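Local coordinates for putative acyl-[acyl-carrier-protein]--UDP-N-acetylglucosamine O-acyltransferase (PDB 4R36) that probably transfers an acyl group from acyl carrier protein to UDP-N-acetylglucosamine, at residues A41-I46 with I58-I64; I46-I52 with I64-I70; G53-M59 with I70-I76. All coordinates share one frame; numbering follows the deposited sequence.

Interaction 1: A41-I46 with I58-I64; sequences APFVYI and IMANANI
The ring of Phe-43 lies beside the side chain of Asn-61, and both point the same way. The ring and amide planes are 38° apart, and the amide end of Asn-61 sits at the ring edge, near its plane. Over one face of the ring lies CB of Pro-42, from the same turn.

Two successive coils of the left-handed beta-helix meet here at a corner and at the start of the next side. Type II turns, Ala-41 to Val-44 and Met-59 to Ala-62, form the corner and lie one over the other. Where the turns overlie, CB of Ala-41 lies 4.0 Å from CB of Ala-60. Inside the corner, CG1 of Val-44 points anti to the backbone N (chi1 170°) and packs on CG2 of Ile-58 at 3.8 Å. The two side chains cross at about a right angle.

Backbone bonds join the coils. Ala-41 N donates to Ile-58 O at 3.0 Å. Tyr-45 N donates to Ala-62 O at 3.0 Å, and Tyr-45 O accepts from Ile-64 N at 2.8 Å. At the turns, the hydrogen bond from Asn-61 N to Pro-42 O is weak.

Outside, Tyr-45 packs on Ala-60 of the third subunit. The chemistry is thus divided: aliphatic groups fill the coil interior, backbone polar groups pair between coils, and several outward side chains (Pro-42, Phe-43, Tyr-45, Asn-61) pack on neighbouring subunits.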
loop_
_atom_site.group_PDB
_atom_site.type_symbol
_atom_site.label_atom_id
_atom_site.label_comp_id
_atom_site.label_asym_id
_atom_site.label_seq_id
_atom_site.Cartn_x
_atom_site.Cartn_y
_atom_site.Cartn_z
ATOM N N ALA A 41 -10.721 -18.606 -14.956
ATOM C CA ALA A 41 -9.621 -19.401 -14.584
ATOM C C ALA A 41 -9.870 -20.252 -13.321
ATOM O O ALA A 41 -10.814 -20.048 -12.628
ATOM C CB ALA A 41 -8.373 -18.491 -14.376
ATOM N N PRO A 42 -8.952 -21.212 -13.022
ATOM C CA PRO A 42 -9.007 -21.999 -11.780
ATOM C C PRO A 42 -8.988 -21.096 -10.552
ATOM O O PRO A 42 -8.353 -20.019 -10.560
ATOM C CB PRO A 42 -7.730 -22.830 -11.822
ATOM C CG PRO A 42 -7.432 -22.942 -13.291
ATOM C CD PRO A 42 -7.855 -21.653 -13.901
ATOM N N PHE A 43 -9.699 -21.528 -9.527
ATOM C CA PHE A 43 -9.613 -20.942 -8.201
ATOM C C PHE A 43 -10.296 -19.581 -8.125
ATOM O O PHE A 43 -10.194 -18.935 -7.137
ATOM C CB PHE A 43 -8.129 -20.925 -7.682
ATOM C CG PHE A 43 -7.358 -22.213 -8.026
ATOM C CD1 PHE A 43 -7.918 -23.454 -7.771
ATOM C CD2 PHE A 43 -6.124 -22.168 -8.627
ATOM C CE1 PHE A 43 -7.206 -24.625 -8.098
ATOM C CE2 PHE A 43 -5.386 -23.297 -8.920
ATOM C CZ PHE A 43 -5.950 -24.540 -8.672
ATOM N N VAL A 44 -11.056 -19.229 -9.150
ATOM C CA VAL A 44 -11.965 -18.123 -9.098
ATOM C C VAL A 44 -13.177 -18.546 -8.299
ATOM O O VAL A 44 -13.711 -19.678 -8.458
ATOM C CB VAL A 44 -12.365 -17.675 -10.522
ATOM C CG1 VAL A 44 -13.496 -16.667 -10.481
ATOM C CG2 VAL A 44 -11.189 -17.132 -11.257
ATOM N N TYR A 45 -13.635 -17.642 -7.443
ATOM C CA TYR A 45 -14.797 -17.853 -6.607
ATOM C C TYR A 45 -15.849 -16.852 -6.962
ATOM O O TYR A 45 -15.608 -15.641 -6.894
ATOM C CB TYR A 45 -14.442 -17.723 -5.148
ATOM C CG TYR A 45 -15.648 -17.750 -4.238
ATOM C CD1 TYR A 45 -16.346 -16.582 -3.903
ATOM C CD2 TYR A 45 -16.102 -18.940 -3.725
ATOM C CE1 TYR A 45 -17.456 -16.618 -3.054
ATOM C CE2 TYR A 45 -17.217 -18.994 -2.907
ATOM C CZ TYR A 45 -17.910 -17.852 -2.591
ATOM O OH TYR A 45 -18.976 -17.948 -1.723
ATOM N N ILE A 46 -16.979 -17.331 -7.457
ATOM C CA ILE A 46 -18.133 -16.503 -7.872
ATOM C C ILE A 46 -19.347 -16.934 -7.084
ATOM O O ILE A 46 -19.767 -18.114 -7.143
ATOM C CB ILE A 46 -18.416 -16.601 -9.356
ATOM C CG1 ILE A 46 -17.165 -16.328 -10.192
ATOM C CG2 ILE A 46 -19.523 -15.652 -9.726
ATOM C CD1 ILE A 46 -17.338 -16.264 -11.658
ATOM N N ILE A 58 -11.567 -13.403 -16.312
ATOM C CA ILE A 58 -11.422 -13.408 -14.880
ATOM C C ILE A 58 -10.320 -14.381 -14.599
ATOM O O ILE A 58 -10.473 -15.593 -14.777
ATOM C CB ILE A 58 -12.711 -13.819 -14.188
ATOM C CG1 ILE A 58 -13.835 -12.952 -14.715
ATOM C CG2 ILE A 58 -12.556 -13.772 -12.691
ATOM C CD1 ILE A 58 -15.156 -13.142 -14.011
ATOM N N MET A 59 -9.195 -13.857 -14.103
ATOM C CA MET A 59 -8.044 -14.632 -13.882
ATOM C C MET A 59 -8.033 -15.358 -12.561
ATOM O O MET A 59 -8.855 -15.146 -11.706
ATOM C CB MET A 59 -6.745 -13.768 -14.056
ATOM C CG MET A 59 -6.753 -13.110 -15.414
ATOM S SD MET A 59 -5.410 -11.978 -15.771
ATOM C CE MET A 59 -4.033 -13.105 -15.749
ATOM N N ALA A 60 -7.047 -16.208 -12.404
ATOM C CA ALA A 60 -6.974 -17.129 -11.265
ATOM C C ALA A 60 -7.002 -16.479 -9.930
ATOM O O ALA A 60 -6.380 -15.434 -9.703
ATOM C CB ALA A 60 -5.758 -18.015 -11.379
ATOM N N ASN A 61 -7.705 -17.117 -9.007
ATOM C CA ASN A 61 -7.782 -16.695 -7.623
ATOM C C ASN A 61 -8.459 -15.332 -7.431
ATOM O O ASN A 61 -8.271 -14.733 -6.434
ATOM C CB ASN A 61 -6.402 -16.725 -6.935
ATOM C CG ASN A 61 -5.794 -18.169 -6.850
ATOM O OD1 ASN A 61 -6.056 -18.936 -5.902
ATOM N ND2 ASN A 61 -4.978 -18.513 -7.839
ATOM N N ALA A 62 -9.280 -14.875 -8.357
ATOM C CA ALA A 62 -10.054 -13.674 -8.178
ATOM C C ALA A 62 -11.345 -14.071 -7.473
ATOM O O ALA A 62 -11.765 -15.250 -7.570
ATOM C CB ALA A 62 -10.332 -13.016 -9.516
ATOM N N ASN A 63 -11.984 -13.098 -6.807
ATOM C CA ASN A 63 -13.186 -13.313 -6.032
ATOM C C ASN A 63 -14.272 -12.316 -6.449
ATOM O O ASN A 63 -14.044 -11.075 -6.409
ATOM C CB ASN A 63 -12.905 -13.177 -4.564
ATOM C CG ASN A 63 -11.714 -14.030 -4.113
ATOM O OD1 ASN A 63 -10.497 -13.668 -4.212
ATOM N ND2 ASN A 63 -12.040 -15.076 -3.577
ATOM N N ILE A 64 -15.426 -12.824 -6.909
ATOM C CA ILE A 64 -16.555 -12.014 -7.291
ATOM C C ILE A 64 -17.692 -12.356 -6.342
ATOM O O ILE A 64 -18.333 -13.469 -6.419
ATOM C CB ILE A 64 -16.983 -12.275 -8.756
ATOM C CG1 ILE A 64 -15.812 -12.346 -9.734
ATOM C CG2 ILE A 64 -18.031 -11.236 -9.232
ATOM C CD1 ILE A 64 -15.066 -11.045 -9.887
#

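Interaction 2: I46-I52 with I64-I70; sequences IDRNVVI and ILYGSRI
Asn-49 holds CG anti to its own N (chi1 -174°), while Arg-69 bends at chi2 (-75°), and the two side chains meet at about a right angle. This is a corner of the left-handed beta-helix, where one coil lies over the next. Arg-69 reaches across end-on with two nitrogens. NH2 of Arg-69 donates to Asn-49 OD1 at 2.9 Å, and NH1 of Arg-69 to Asn-49 O at 2.9 Å. That carbonyl of Asn-49 also accepts from Gly-67 N at 2.7 Å, from the opposite face of its plane.

The ring of Tyr-66 carries Asn-49 over one face. ND2 of Asn-49 lies 3.4 Å from CZ of Tyr-66, with the amide and ring planes 70° apart. Arg-48 places its guanidinium face over CE2 of Tyr-66, with CZ of Arg-48 3.8 Å from that atom. The hydroxyl of Tyr-66 is hydrogen-bonded to OE2 of Glu-95.

Asp-47 OD2 accepts from Tyr-66 N, from above the carboxylate plane. Inside the coil, CG1 of Val-50 packs on CG2 of Ile-64 at 3.8 Å, and Ile-52 runs beside Ile-70. Strands 51-52 and 68-70 pair in parallel. On the outer side, CG2 of Val-51 covers a face of the Arg-69 guanidinium and touches CD of Arg-69 at 3.8 Å.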
loop_
_atom_site.group_PDB
_atom_site.type_symbol
_atom_site.label_atom_id
_atom_site.label_comp_id
_atom_site.label_asym_id
_atom_site.label_seq_id
_atom_site.Cartn_x
_atom_site.Cartn_y
_atom_site.Cartn_z
ATOM N N ILE A 46 -16.979 -17.331 -7.457
ATOM C CA ILE A 46 -18.133 -16.503 -7.872
ATOM C C ILE A 46 -19.347 -16.934 -7.084
ATOM O O ILE A 46 -19.767 -18.114 -7.143
ATOM C CB ILE A 46 -18.416 -16.601 -9.356
ATOM C CG1 ILE A 46 -17.165 -16.328 -10.192
ATOM C CG2 ILE A 46 -19.523 -15.652 -9.726
ATOM C CD1 ILE A 46 -17.338 -16.264 -11.658
ATOM N N ASP A 47 -19.913 -15.974 -6.359
ATOM C CA ASP A 47 -21.056 -16.120 -5.474
ATOM C C ASP A 47 -22.379 -16.038 -6.228
ATOM O O ASP A 47 -22.468 -15.705 -7.412
ATOM C CB ASP A 47 -21.017 -14.919 -4.539
ATOM C CG ASP A 47 -21.147 -15.224 -3.083
ATOM O OD1 ASP A 47 -21.767 -16.224 -2.679
ATOM O OD2 ASP A 47 -20.706 -14.283 -2.339
ATOM N N ARG A 48 -23.437 -16.295 -5.484
ATOM C CA ARG A 48 -24.774 -15.965 -5.906
ATOM C C ARG A 48 -25.001 -14.448 -5.876
ATOM O O ARG A 48 -24.173 -13.701 -5.313
ATOM C CB ARG A 48 -25.752 -16.712 -4.999
ATOM C CG ARG A 48 -25.872 -16.116 -3.624
ATOM C CD ARG A 48 -26.686 -16.958 -2.671
ATOM N NE ARG A 48 -26.441 -16.442 -1.334
ATOM C CZ ARG A 48 -27.330 -15.796 -0.593
ATOM N NH1 ARG A 48 -28.559 -15.549 -1.039
ATOM N NH2 ARG A 48 -26.990 -15.389 0.598
ATOM N N ASN A 49 -26.090 -13.990 -6.508
ATOM C CA ASN A 49 -26.410 -12.552 -6.638
ATOM C C ASN A 49 -25.215 -11.828 -7.269
ATOM O O ASN A 49 -24.763 -10.752 -6.797
ATOM C CB ASN A 49 -26.752 -11.956 -5.289
ATOM C CG ASN A 49 -27.232 -10.518 -5.380
ATOM O OD1 ASN A 49 -27.779 -10.101 -6.365
ATOM N ND2 ASN A 49 -26.905 -9.740 -4.383
ATOM N N VAL A 50 -24.750 -12.414 -8.363
ATOM C CA VAL A 50 -23.685 -11.872 -9.191
ATOM C C VAL A 50 -24.220 -11.813 -10.618
ATOM O O VAL A 50 -24.880 -12.789 -11.092
ATOM C CB VAL A 50 -22.422 -12.747 -9.108
ATOM C CG1 VAL A 50 -21.487 -12.439 -10.278
ATOM C CG2 VAL A 50 -21.751 -12.651 -7.722
ATOM N N VAL A 51 -23.925 -10.704 -11.307
ATOM C CA VAL A 51 -24.129 -10.559 -12.732
ATOM C C VAL A 51 -22.828 -10.203 -13.416
ATOM O O VAL A 51 -22.160 -9.245 -13.019
ATOM C CB VAL A 51 -25.191 -9.503 -13.024
ATOM C CG1 VAL A 51 -25.479 -9.380 -14.506
ATOM C CG2 VAL A 51 -26.437 -9.847 -12.202
ATOM N N ILE A 52 -22.470 -11.000 -14.416
ATOM C CA ILE A 52 -21.279 -10.819 -15.242
ATOM C C ILE A 52 -21.703 -10.815 -16.709
ATOM O O ILE A 52 -22.368 -11.780 -17.207
ATOM C CB ILE A 52 -20.248 -11.950 -14.971
ATOM C CG1 ILE A 52 -19.686 -11.883 -13.536
ATOM C CG2 ILE A 52 -19.131 -11.909 -15.982
ATOM C CD1 ILE A 52 -19.015 -13.149 -13.090
ATOM N N ILE A 64 -15.426 -12.824 -6.909
ATOM C CA ILE A 64 -16.555 -12.014 -7.291
ATOM C C ILE A 64 -17.692 -12.356 -6.342
ATOM O O ILE A 64 -18.333 -13.469 -6.419
ATOM C CB ILE A 64 -16.983 -12.275 -8.756
ATOM C CG1 ILE A 64 -15.812 -12.346 -9.734
ATOM C CG2 ILE A 64 -18.031 -11.236 -9.232
ATOM C CD1 ILE A 64 -15.066 -11.045 -9.887
ATOM N N LEU A 65 -17.960 -11.431 -5.418
ATOM C CA LEU A 65 -18.847 -11.716 -4.303
ATOM C C LEU A 65 -20.281 -11.168 -4.458
ATOM O O LEU A 65 -20.598 -10.356 -5.361
ATOM C CB LEU A 65 -18.209 -11.173 -3.014
ATOM C CG LEU A 65 -16.763 -11.575 -2.688
ATOM C CD1 LEU A 65 -16.375 -10.917 -1.354
ATOM C CD2 LEU A 65 -16.645 -13.085 -2.603
ATOM N N TYR A 66 -21.138 -11.675 -3.587
ATOM C CA TYR A 66 -22.531 -11.306 -3.496
ATOM C C TYR A 66 -22.719 -9.801 -3.705
ATOM O O TYR A 66 -22.163 -8.966 -2.947
ATOM C CB TYR A 66 -22.984 -11.696 -2.076
ATOM C CG TYR A 66 -24.419 -11.441 -1.784
ATOM C CD1 TYR A 66 -24.846 -10.215 -1.311
ATOM C CD2 TYR A 66 -25.389 -12.467 -1.946
ATOM C CE1 TYR A 66 -26.175 -9.993 -0.996
ATOM C CE2 TYR A 66 -26.735 -12.229 -1.645
ATOM C CZ TYR A 66 -27.128 -11.014 -1.189
ATOM O OH TYR A 66 -28.440 -10.769 -0.887
ATOM N N GLY A 67 -23.473 -9.464 -4.748
ATOM C CA GLY A 67 -23.795 -8.094 -5.036
ATOM C C GLY A 67 -22.995 -7.498 -6.178
ATOM O O GLY A 67 -23.172 -6.332 -6.496
ATOM N N SER A 68 -22.079 -8.241 -6.746
ATOM C CA SER A 68 -21.282 -7.711 -7.856
ATOM C C SER A 68 -22.051 -7.653 -9.145
ATOM O O SER A 68 -22.877 -8.550 -9.435
ATOM C CB SER A 68 -20.060 -8.545 -8.098
ATOM O OG SER A 68 -19.205 -8.645 -6.948
ATOM N N ARG A 69 -21.764 -6.597 -9.915
ATOM C CA ARG A 69 -22.324 -6.367 -11.211
ATOM C C ARG A 69 -21.208 -5.935 -12.120
ATOM O O ARG A 69 -20.566 -4.877 -11.898
ATOM C CB ARG A 69 -23.359 -5.274 -11.143
ATOM C CG ARG A 69 -24.466 -5.459 -10.111
ATOM C CD ARG A 69 -25.478 -6.512 -10.547
ATOM N NE ARG A 69 -26.525 -6.677 -9.558
ATOM C CZ ARG A 69 -26.570 -7.592 -8.599
ATOM N NH1 ARG A 69 -25.593 -8.457 -8.415
ATOM N NH2 ARG A 69 -27.627 -7.632 -7.790
ATOM N N ILE A 70 -20.942 -6.757 -13.121
ATOM C CA ILE A 70 -19.874 -6.578 -14.024
ATOM C C ILE A 70 -20.398 -6.488 -15.439
ATOM O O ILE A 70 -21.168 -7.359 -15.909
ATOM C CB ILE A 70 -18.842 -7.713 -13.840
ATOM C CG1 ILE A 70 -18.187 -7.581 -12.431
ATOM C CG2 ILE A 70 -17.802 -7.721 -14.943
ATOM C CD1 ILE A 70 -17.533 -8.852 -11.972
#

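Interaction 3: G53-M59 with I70-I76; sequences GDNNKIM and IGNGNTI
At this corner Asn-56 and Asn-74 lie side by side and point the same way, their amide planes only 3° apart. OD1 of Asn-56 takes two bonds from Asn-74, from ND2 at 2.9 Å and from the backbone N at 2.8 Å. ND2 of Asn-56 donates to Gly-71 O at 2.8 Å, in the plane of that carbonyl. These bonds fix the rotation of the buried amide. Asn-74 ND2 donates in turn to Gly-101 O, and its OD1 meets the N of Asn-104, so the bonding continues toward the next coil.

Asp-54 and Asn-72 run alongside each other with their planes 16° apart. OD1 of Asn-72 accepts from Asp-54 N at 2.8 Å, and the carboxylate of Asp-54 turns to the N of Glu-36 instead. Gly-53 lies close against this corner, its CA 3.2 Å from Gly-71 O.

Lys-57 and Thr-75 lie side by side on the outer face, pointing the same way, CB of Lys-57 4.1 Å from CG2 of Thr-75. CG of Met-59 rests 3.4 Å from Ile-76 O, and Met-59 packs on Leu-65 of the second subunit. Parallel strands paired between successive coils, with Ile-58 and Ile-76 turned inward, are typical of the hexapeptide-repeat left-handed beta-helix.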
loop_
_atom_site.group_PDB
_atom_site.type_symbol
_atom_site.label_atom_id
_atom_site.label_comp_id
_atom_site.label_asym_id
_atom_site.label_seq_id
_atom_site.Cartn_x
_atom_site.Cartn_y
_atom_site.Cartn_z
ATOM N N GLY A 53 -21.288 -9.789 -17.431
ATOM C CA GLY A 53 -21.608 -9.563 -18.846
ATOM C C GLY A 53 -20.806 -10.407 -19.790
ATOM O O GLY A 53 -20.261 -11.442 -19.409
ATOM N N ASP A 54 -20.713 -9.956 -21.023
ATOM C CA ASP A 54 -20.009 -10.697 -22.072
ATOM C C ASP A 54 -18.573 -10.335 -22.192
ATOM O O ASP A 54 -18.161 -9.233 -21.813
ATOM C CB ASP A 54 -20.635 -10.399 -23.425
ATOM C CG ASP A 54 -22.123 -10.812 -23.487
ATOM O OD1 ASP A 54 -22.584 -11.723 -22.741
ATOM O OD2 ASP A 54 -22.812 -10.135 -24.263
ATOM N N ASN A 55 -17.800 -11.246 -22.752
ATOM C CA ASN A 55 -16.384 -10.950 -23.169
ATOM C C ASN A 55 -15.496 -10.532 -21.959
ATOM O O ASN A 55 -14.700 -9.641 -22.062
ATOM C CB ASN A 55 -16.292 -9.887 -24.256
ATOM C CG ASN A 55 -17.153 -10.206 -25.479
ATOM O OD1 ASN A 55 -17.159 -11.315 -25.948
ATOM N ND2 ASN A 55 -17.839 -9.240 -25.981
ATOM N N ASN A 56 -15.636 -11.203 -20.838
ATOM C CA ASN A 56 -14.856 -10.892 -19.639
ATOM C C ASN A 56 -13.812 -11.942 -19.469
ATOM O O ASN A 56 -14.017 -13.090 -19.820
ATOM C CB ASN A 56 -15.723 -10.787 -18.396
ATOM C CG ASN A 56 -16.574 -9.517 -18.408
ATOM O OD1 ASN A 56 -16.050 -8.372 -18.329
ATOM N ND2 ASN A 56 -17.888 -9.694 -18.510
ATOM N N LYS A 57 -12.679 -11.547 -18.914
ATOM C CA LYS A 57 -11.649 -12.465 -18.536
ATOM C C LYS A 57 -11.379 -12.331 -17.047
ATOM O O LYS A 57 -11.008 -11.246 -16.602
ATOM C CB LYS A 57 -10.387 -12.131 -19.350
ATOM C CG LYS A 57 -9.190 -12.991 -18.953
ATOM C CD LYS A 57 -8.071 -12.902 -19.945
ATOM C CE LYS A 57 -7.068 -13.981 -19.612
ATOM N NZ LYS A 57 -5.691 -13.657 -20.068
ATOM N N ILE A 58 -11.567 -13.403 -16.312
ATOM C CA ILE A 58 -11.422 -13.408 -14.880
ATOM C C ILE A 58 -10.320 -14.381 -14.599
ATOM O O ILE A 58 -10.473 -15.593 -14.777
ATOM C CB ILE A 58 -12.711 -13.819 -14.188
ATOM C CG1 ILE A 58 -13.835 -12.952 -14.715
ATOM C CG2 ILE A 58 -12.556 -13.772 -12.691
ATOM C CD1 ILE A 58 -15.156 -13.142 -14.011
ATOM N N MET A 59 -9.195 -13.857 -14.103
ATOM C CA MET A 59 -8.044 -14.632 -13.882
ATOM C C MET A 59 -8.033 -15.358 -12.561
ATOM O O MET A 59 -8.855 -15.146 -11.706
ATOM C CB MET A 59 -6.745 -13.768 -14.056
ATOM C CG MET A 59 -6.753 -13.110 -15.414
ATOM S SD MET A 59 -5.410 -11.978 -15.771
ATOM C CE MET A 59 -4.033 -13.105 -15.749
ATOM N N ILE A 70 -20.942 -6.757 -13.121
ATOM C CA ILE A 70 -19.874 -6.578 -14.024
ATOM C C ILE A 70 -20.398 -6.488 -15.439
ATOM O O ILE A 70 -21.168 -7.359 -15.909
ATOM C CB ILE A 70 -18.842 -7.713 -13.840
ATOM C CG1 ILE A 70 -18.187 -7.581 -12.431
ATOM C CG2 ILE A 70 -17.802 -7.721 -14.943
ATOM C CD1 ILE A 70 -17.533 -8.852 -11.972
ATOM N N GLY A 71 -19.940 -5.463 -16.144
ATOM C CA GLY A 71 -20.315 -5.244 -17.547
ATOM C C GLY A 71 -19.631 -6.121 -18.543
ATOM O O GLY A 71 -19.407 -7.313 -18.298
ATOM N N ASN A 72 -19.272 -5.528 -19.668
ATOM C CA ASN A 72 -18.624 -6.309 -20.759
ATOM C C ASN A 72 -17.180 -5.954 -21.032
ATOM O O ASN A 72 -16.779 -4.798 -20.895
ATOM C CB ASN A 72 -19.360 -6.052 -22.085
ATOM C CG ASN A 72 -20.853 -6.314 -21.964
ATOM O OD1 ASN A 72 -21.304 -7.294 -21.397
ATOM N ND2 ASN A 72 -21.611 -5.408 -22.488
ATOM N N GLY A 73 -16.397 -6.923 -21.464
ATOM C CA GLY A 73 -15.078 -6.625 -21.975
ATOM C C GLY A 73 -13.984 -6.335 -20.903
ATOM O O GLY A 73 -12.940 -5.809 -21.211
ATOM N N ASN A 74 -14.254 -6.656 -19.656
ATOM C CA ASN A 74 -13.292 -6.368 -18.584
ATOM C C ASN A 74 -12.261 -7.465 -18.440
ATOM O O ASN A 74 -12.492 -8.630 -18.833
ATOM C CB ASN A 74 -14.057 -6.301 -17.294
ATOM C CG ASN A 74 -15.093 -5.202 -17.297
ATOM O OD1 ASN A 74 -14.766 -3.992 -17.183
ATOM N ND2 ASN A 74 -16.357 -5.586 -17.462
ATOM N N THR A 75 -11.112 -7.136 -17.841
ATOM C CA THR A 75 -10.192 -8.174 -17.347
ATOM C C THR A 75 -9.948 -7.978 -15.876
ATOM O O THR A 75 -9.640 -6.838 -15.439
ATOM C CB THR A 75 -8.824 -8.094 -18.073
ATOM O OG1 THR A 75 -9.011 -8.046 -19.498
ATOM C CG2 THR A 75 -7.924 -9.222 -17.753
ATOM N N ILE A 76 -10.140 -9.043 -15.122
ATOM C CA ILE A 76 -10.036 -9.017 -13.653
ATOM C C ILE A 76 -8.886 -9.923 -13.340
ATOM O O ILE A 76 -8.904 -11.154 -13.606
ATOM C CB ILE A 76 -11.393 -9.387 -13.009
ATOM C CG1 ILE A 76 -12.418 -8.317 -13.432
ATOM C CG2 ILE A 76 -11.295 -9.499 -11.513
ATOM C CD1 ILE A 76 -13.794 -8.686 -12.988
#

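In the fold
The three contacts join the same two neighbouring coils of the left-handed beta-helix, near its N-terminal end. Each pairs parallel strands in a different sheet: interaction 1 strands 45-46 and 63-64, interaction 2 strands 51-52 and 68-70, and interaction 3 strands 57-58 and 75-76. Their centres are about 12 Å apart from one another. The first segments run on from 41 to 59 and the second from 58 to 76, one coil later. Ile-46 and Ile-64 are shared by interactions 1 and 2, Ile-58 and Met-59 by interactions 1 and 3, and Ile-70 by interactions 2 and 3. Ile-52, Ile-58, Ile-64 and Ile-76 meet inside, which makes the three sides one hydrophobic core.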